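Local coordinates for protein 5-formaminoimidazole-4-carboxamide-1-(beta)-D-ribofuranosyl 5'-monophosphate synthetase (Methanocaldococcus jannaschii, PDB 2R7L) that catalyses the ATP- and formate-dependent formylation of AICAR to FAICAR, a folate-independent step of purine biosynthesis, at residues 1-14 with 104-117. Sequence-based numbering, arbitrary orientation.
Sequences MISKDEILEIFDKY and VENSFLVPMFGNRR
I2 and N106 bring their backbones within 4.6 Å between CA atoms, I7 and P111 follow at 5.7 Å, and between these points the start of the chain and helix 4-11 run alongside the loop that follows helix 101-106. The example shows how an N-terminal helix, opened by a capping box of S3 and E6, packs against the Rossmann-like N-terminal domain, with its parallel sheet, of this ATP-grasp ligase. I2 reaches across first: with CG1 beside its backbone N (chi1 -81°), the chain runs on past N106 CA until CD1 lies 3.8 Å from L109 CD2. I2 also spreads over one face of the R116 guanidinium, whose NE donates an in-plane, nearly straight bond of 2.9 Å to V104 O. I7 CG1 lies 3.8 Å from R116 NH1, and that nitrogen forms a salt bridge with the terminal carboxylate (OXT) of S361. A leucine in place of R116 would probably leave V104 O without this donor and the S361 carboxylate without this positive charge. Further along the chain, I10 CG2, F11 CB and Y14 gather round the P111 ring. Y14 OH, hydrogen-bonded to S87 O, lies 3.2 Å from P111 CD.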
loop_
_atom_site.group_PDB
_atom_site.type_symbol
_atom_site.label_atom_id
_atom_site.label_comp_id
_atom_site.label_asym_id
_atom_site.label_seq_id
_atom_site.Cartn_x
_atom_site.Cartn_y
_atom_site.Cartn_z
ATOM N N MET A 1 -12.851 4.137 -44.006
ATOM C CA MET A 1 -13.789 5.270 -44.252
ATOM C C MET A 1 -14.088 6.065 -42.979
ATOM O O MET A 1 -13.951 7.290 -42.969
ATOM C CB MET A 1 -15.091 4.777 -44.900
ATOM C CG MET A 1 -14.975 4.470 -46.394
ATOM S SD MET A 1 -16.533 3.968 -47.172
ATOM C CE MET A 1 -16.761 2.316 -46.512
ATOM N N ILE A 2 -14.486 5.366 -41.914
ATOM C CA ILE A 2 -14.873 6.006 -40.643
ATOM C C ILE A 2 -14.036 7.238 -40.306
ATOM O O ILE A 2 -12.810 7.167 -40.202
ATOM C CB ILE A 2 -14.844 5.027 -39.458
ATOM C CG1 ILE A 2 -16.129 4.201 -39.426
ATOM C CG2 ILE A 2 -14.715 5.783 -38.147
ATOM C CD1 ILE A 2 -16.127 3.103 -38.383
ATOM N N SER A 3 -14.720 8.366 -40.145
ATOM C CA SER A 3 -14.065 9.635 -39.885
ATOM C C SER A 3 -13.809 9.817 -38.394
ATOM O O SER A 3 -14.405 9.131 -37.560
ATOM C CB SER A 3 -14.929 10.787 -40.404
ATOM O OG SER A 3 -14.234 12.021 -40.326
ATOM N N LYS A 4 -12.911 10.741 -38.069
ATOM C CA LYS A 4 -12.686 11.129 -36.689
ATOM C C LYS A 4 -13.882 11.941 -36.200
ATOM O O LYS A 4 -14.229 11.900 -35.019
ATOM C CB LYS A 4 -11.396 11.943 -36.558
ATOM C CG LYS A 4 -11.004 12.231 -35.117
ATOM C CD LYS A 4 -9.608 12.817 -35.019
ATOM C CE LYS A 4 -9.110 12.798 -33.583
ATOM N NZ LYS A 4 -7.662 13.142 -33.502
ATOM N N ASP A 5 -14.513 12.671 -37.118
ATOM C CA ASP A 5 -15.700 13.458 -36.800
ATOM C C ASP A 5 -16.903 12.562 -36.534
ATOM O O ASP A 5 -17.687 12.827 -35.628
ATOM C CB ASP A 5 -16.006 14.454 -37.918
ATOM C CG ASP A 5 -14.948 15.532 -38.039
ATOM O OD1 ASP A 5 -14.379 15.924 -36.997
ATOM O OD2 ASP A 5 -14.684 15.989 -39.172
ATOM N N GLU A 6 -17.041 11.499 -37.317
ATOM C CA GLU A 6 -18.083 10.512 -37.065
ATOM C C GLU A 6 -17.952 9.949 -35.654
ATOM O O GLU A 6 -18.949 9.619 -35.015
ATOM C CB GLU A 6 -18.000 9.358 -38.063
ATOM C CG GLU A 6 -18.398 9.698 -39.485
ATOM C CD GLU A 6 -18.361 8.482 -40.395
ATOM O OE1 GLU A 6 -18.941 7.435 -40.026
ATOM O OE2 GLU A 6 -17.753 8.572 -41.483
ATOM N N ILE A 7 -16.714 9.828 -35.177
ATOM C CA ILE A 7 -16.464 9.219 -33.874
ATOM C C ILE A 7 -16.615 10.230 -32.741
ATOM O O ILE A 7 -17.265 9.944 -31.734
ATOM C CB ILE A 7 -15.086 8.509 -33.820
ATOM C CG1 ILE A 7 -15.171 7.148 -34.516
ATOM C CG2 ILE A 7 -14.625 8.313 -32.380
ATOM C CD1 ILE A 7 -16.200 6.208 -33.912
ATOM N N LEU A 8 -16.025 11.410 -32.914
ATOM C CA LEU A 8 -16.143 12.480 -31.927
ATOM C C LEU A 8 -17.600 12.860 -31.682
ATOM O O LEU A 8 -17.991 13.149 -30.549
ATOM C CB LEU A 8 -15.334 13.706 -32.347
ATOM C CG LEU A 8 -13.812 13.565 -32.236
ATOM C CD1 LEU A 8 -13.127 14.905 -32.436
ATOM C CD2 LEU A 8 -13.409 12.954 -30.896
ATOM N N GLU A 9 -18.400 12.841 -32.745
ATOM C CA GLU A 9 -19.815 13.172 -32.651
ATOM C C GLU A 9 -20.647 12.007 -32.119
ATOM O O GLU A 9 -21.809 12.185 -31.761
ATOM C CB GLU A 9 -20.353 13.662 -34.000
ATOM C CG GLU A 9 -19.730 14.984 -34.463
ATOM C CD GLU A 9 -20.341 15.522 -35.750
ATOM O OE1 GLU A 9 -21.566 15.357 -35.953
ATOM O OE2 GLU A 9 -19.594 16.121 -36.555
ATOM N N ILE A 10 -20.058 10.816 -32.076
ATOM C CA ILE A 10 -20.687 9.682 -31.397
ATOM C C ILE A 10 -20.406 9.804 -29.901
ATOM O O ILE A 10 -21.273 9.544 -29.061
ATOM C CB ILE A 10 -20.145 8.325 -31.904
ATOM C CG1 ILE A 10 -20.595 8.058 -33.345
ATOM C CG2 ILE A 10 -20.616 7.183 -31.008
ATOM C CD1 ILE A 10 -22.044 7.636 -33.474
ATOM N N PHE A 11 -19.180 10.214 -29.587
ATOM C CA PHE A 11 -18.728 10.364 -28.215
ATOM C C PHE A 11 -19.338 11.606 -27.573
ATOM O O PHE A 11 -19.522 11.652 -26.356
ATOM C CB PHE A 11 -17.200 10.453 -28.171
ATOM C CG PHE A 11 -16.642 10.598 -26.784
ATOM C CD1 PHE A 11 -16.163 11.821 -26.338
ATOM C CD2 PHE A 11 -16.605 9.513 -25.920
ATOM C CE1 PHE A 11 -15.652 11.958 -25.053
ATOM C CE2 PHE A 11 -16.098 9.644 -24.639
ATOM C CZ PHE A 11 -15.619 10.868 -24.206
ATOM N N ASP A 12 -19.645 12.610 -28.394
ATOM C CA ASP A 12 -20.249 13.851 -27.908
ATOM C C ASP A 12 -21.652 13.627 -27.360
ATOM O O ASP A 12 -22.164 14.445 -26.601
ATOM C CB ASP A 12 -20.286 14.907 -29.011
ATOM C CG ASP A 12 -19.026 15.743 -29.056
ATOM O OD1 ASP A 12 -18.313 15.803 -28.029
ATOM O OD2 ASP A 12 -18.750 16.346 -30.116
ATOM N N LYS A 13 -22.265 12.515 -27.749
ATOM C CA LYS A 13 -23.603 12.176 -27.291
ATOM C C LYS A 13 -23.532 11.193 -26.132
ATOM O O LYS A 13 -24.550 10.672 -25.677
ATOM C CB LYS A 13 -24.423 11.588 -28.439
ATOM C CG LYS A 13 -24.487 12.485 -29.663
ATOM C CD LYS A 13 -25.439 11.933 -30.714
ATOM C CE LYS A 13 -25.529 12.864 -31.916
ATOM N NZ LYS A 13 -26.573 12.422 -32.884
ATOM N N TYR A 14 -22.314 10.939 -25.665
ATOM C CA TYR A 14 -22.086 10.059 -24.528
ATOM C C TYR A 14 -22.364 10.806 -23.223
ATOM O O TYR A 14 -22.133 12.009 -23.127
ATOM C CB TYR A 14 -20.631 9.565 -24.537
ATOM C CG TYR A 14 -20.380 8.247 -25.260
ATOM C CD1 TYR A 14 -21.287 7.742 -26.188
ATOM C CD2 TYR A 14 -19.214 7.523 -25.025
ATOM C CE1 TYR A 14 -21.048 6.542 -26.844
ATOM C CE2 TYR A 14 -18.965 6.333 -25.680
ATOM C CZ TYR A 14 -19.883 5.846 -26.586
ATOM O OH TYR A 14 -19.631 4.655 -27.229
ATOM N N VAL A 104 -13.483 -3.025 -38.918
ATOM C CA VAL A 104 -12.948 -2.121 -37.902
ATOM C C VAL A 104 -12.682 -0.739 -38.485
ATOM O O VAL A 104 -12.882 0.273 -37.813
ATOM C CB VAL A 104 -11.637 -2.656 -37.264
ATOM C CG1 VAL A 104 -10.989 -1.585 -36.405
ATOM C CG2 VAL A 104 -11.898 -3.906 -36.437
ATOM N N GLU A 105 -12.239 -0.692 -39.737
ATOM C CA GLU A 105 -11.826 0.577 -40.341
ATOM C C GLU A 105 -12.997 1.449 -40.792
ATOM O O GLU A 105 -12.855 2.670 -40.878
ATOM C CB GLU A 105 -10.873 0.346 -41.519
ATOM C CG GLU A 105 -9.573 -0.357 -41.160
ATOM C CD GLU A 105 -8.635 0.512 -40.348
ATOM O OE1 GLU A 105 -8.564 1.729 -40.615
ATOM O OE2 GLU A 105 -7.961 -0.025 -39.445
ATOM N N ASN A 106 -14.144 0.832 -41.081
ATOM C CA ASN A 106 -15.283 1.581 -41.625
ATOM C C ASN A 106 -16.696 1.033 -41.355
ATOM O O ASN A 106 -17.664 1.483 -41.962
ATOM C CB ASN A 106 -15.087 1.849 -43.126
ATOM C CG ASN A 106 -14.456 0.675 -43.860
ATOM O OD1 ASN A 106 -14.962 -0.449 -43.820
ATOM N ND2 ASN A 106 -13.350 0.940 -44.550
ATOM N N SER A 107 -16.820 0.083 -40.436
ATOM C CA SER A 107 -18.128 -0.468 -40.094
ATOM C C SER A 107 -18.375 -0.491 -38.578
ATOM O O SER A 107 -19.501 -0.710 -38.130
ATOM C CB SER A 107 -18.273 -1.872 -40.687
ATOM O OG SER A 107 -19.355 -2.584 -40.109
ATOM N N PHE A 108 -17.323 -0.257 -37.793
ATOM C CA PHE A 108 -17.422 -0.336 -36.329
ATOM C C PHE A 108 -17.568 1.050 -35.704
ATOM O O PHE A 108 -16.578 1.703 -35.384
ATOM C CB PHE A 108 -16.208 -1.064 -35.736
ATOM C CG PHE A 108 -16.423 -1.550 -34.334
ATOM C CD1 PHE A 108 -15.769 -0.953 -33.269
ATOM C CD2 PHE A 108 -17.291 -2.594 -34.080
ATOM C CE1 PHE A 108 -15.973 -1.399 -31.973
ATOM C CE2 PHE A 108 -17.499 -3.040 -32.785
ATOM C CZ PHE A 108 -16.839 -2.443 -31.735
ATOM N N LEU A 109 -18.812 1.491 -35.533
ATOM C CA LEU A 109 -19.087 2.844 -35.053
ATOM C C LEU A 109 -19.129 2.927 -33.527
ATOM O O LEU A 109 -20.192 3.106 -32.931
ATOM C CB LEU A 109 -20.393 3.369 -35.656
ATOM C CG LEU A 109 -20.401 3.589 -37.170
ATOM C CD1 LEU A 109 -21.813 3.879 -37.659
ATOM C CD2 LEU A 109 -19.449 4.711 -37.553
ATOM N N VAL A 110 -17.963 2.786 -32.905
ATOM C CA VAL A 110 -17.821 2.906 -31.459
ATOM C C VAL A 110 -16.477 3.556 -31.194
ATOM O O VAL A 110 -15.486 3.184 -31.813
ATOM C CB VAL A 110 -17.867 1.534 -30.764
ATOM C CG1 VAL A 110 -18.013 1.699 -29.246
ATOM C CG2 VAL A 110 -19.006 0.700 -31.312
ATOM N N PRO A 111 -16.440 4.557 -30.298
ATOM C CA PRO A 111 -15.172 5.199 -29.975
ATOM C C PRO A 111 -14.130 4.152 -29.599
ATOM O O PRO A 111 -14.460 3.154 -28.960
ATOM C CB PRO A 111 -15.526 6.074 -28.773
ATOM C CG PRO A 111 -16.963 6.392 -28.966
ATOM C CD PRO A 111 -17.565 5.154 -29.557
ATOM N N MET A 112 -12.886 4.369 -30.007
ATOM C CA MET A 112 -11.854 3.351 -29.843
ATOM C C MET A 112 -10.564 4.016 -29.424
ATOM O O MET A 112 -10.154 4.999 -30.030
ATOM C CB MET A 112 -11.642 2.590 -31.154
ATOM C CG MET A 112 -11.533 1.078 -30.991
ATOM S SD MET A 112 -11.183 0.222 -32.546
ATOM C CE MET A 112 -9.651 1.047 -33.006
ATOM N N PHE A 113 -9.932 3.493 -28.378
ATOM C CA PHE A 113 -8.650 4.028 -27.941
ATOM C C PHE A 113 -7.570 3.683 -28.969
ATOM O O PHE A 113 -7.448 2.534 -29.381
ATOM C CB PHE A 113 -8.272 3.465 -26.565
ATOM C CG PHE A 113 -6.984 4.012 -26.024
ATOM C CD1 PHE A 113 -6.951 5.245 -25.388
ATOM C CD2 PHE A 113 -5.802 3.302 -26.157
ATOM C CE1 PHE A 113 -5.764 5.758 -24.891
ATOM C CE2 PHE A 113 -4.612 3.808 -25.665
ATOM C CZ PHE A 113 -4.593 5.037 -25.021
ATOM N N GLY A 114 -6.793 4.681 -29.379
ATOM C CA GLY A 114 -5.730 4.472 -30.355
ATOM C C GLY A 114 -5.966 5.113 -31.717
ATOM O O GLY A 114 -6.974 5.792 -31.937
ATOM N N ASN A 115 -5.021 4.895 -32.630
ATOM C CA ASN A 115 -5.103 5.428 -33.987
ATOM C C ASN A 115 -5.649 4.363 -34.929
ATOM O O ASN A 115 -4.942 3.438 -35.316
ATOM C CB ASN A 115 -3.733 5.941 -34.454
ATOM C CG ASN A 115 -3.727 6.353 -35.918
ATOM O OD1 ASN A 115 -4.720 6.194 -36.616
ATOM N ND2 ASN A 115 -2.598 6.882 -36.387
ATOM N N ARG A 116 -6.921 4.506 -35.280
ATOM C CA ARG A 116 -7.661 3.518 -36.059
ATOM C C ARG A 116 -7.032 3.211 -37.420
ATOM O O ARG A 116 -7.044 2.065 -37.867
ATOM C CB ARG A 116 -9.082 4.029 -36.276
ATOM C CG ARG A 116 -10.114 2.968 -36.507
ATOM C CD ARG A 116 -11.443 3.625 -36.796
ATOM N NE ARG A 116 -12.566 2.773 -36.429
ATOM C CZ ARG A 116 -13.327 2.962 -35.359
ATOM N NH1 ARG A 116 -13.090 3.986 -34.545
ATOM N NH2 ARG A 116 -14.330 2.133 -35.106
ATOM N N ARG A 117 -6.505 4.240 -38.075
ATOM C CA ARG A 117 -5.935 4.093 -39.412
ATOM C C ARG A 117 -4.680 3.215 -39.394
ATOM O O ARG A 117 -4.424 2.460 -40.331
ATOM C CB ARG A 117 -5.590 5.466 -40.004
ATOM C CG ARG A 117 -6.767 6.430 -40.173
ATOM C CD ARG A 117 -7.666 6.069 -41.358
ATOM N NE ARG A 117 -8.846 5.313 -40.943
ATOM C CZ ARG A 117 -9.797 4.882 -41.768
ATOM N NH1 ARG A 117 -9.718 5.127 -43.072
ATOM N NH2 ARG A 117 -10.830 4.201 -41.287
#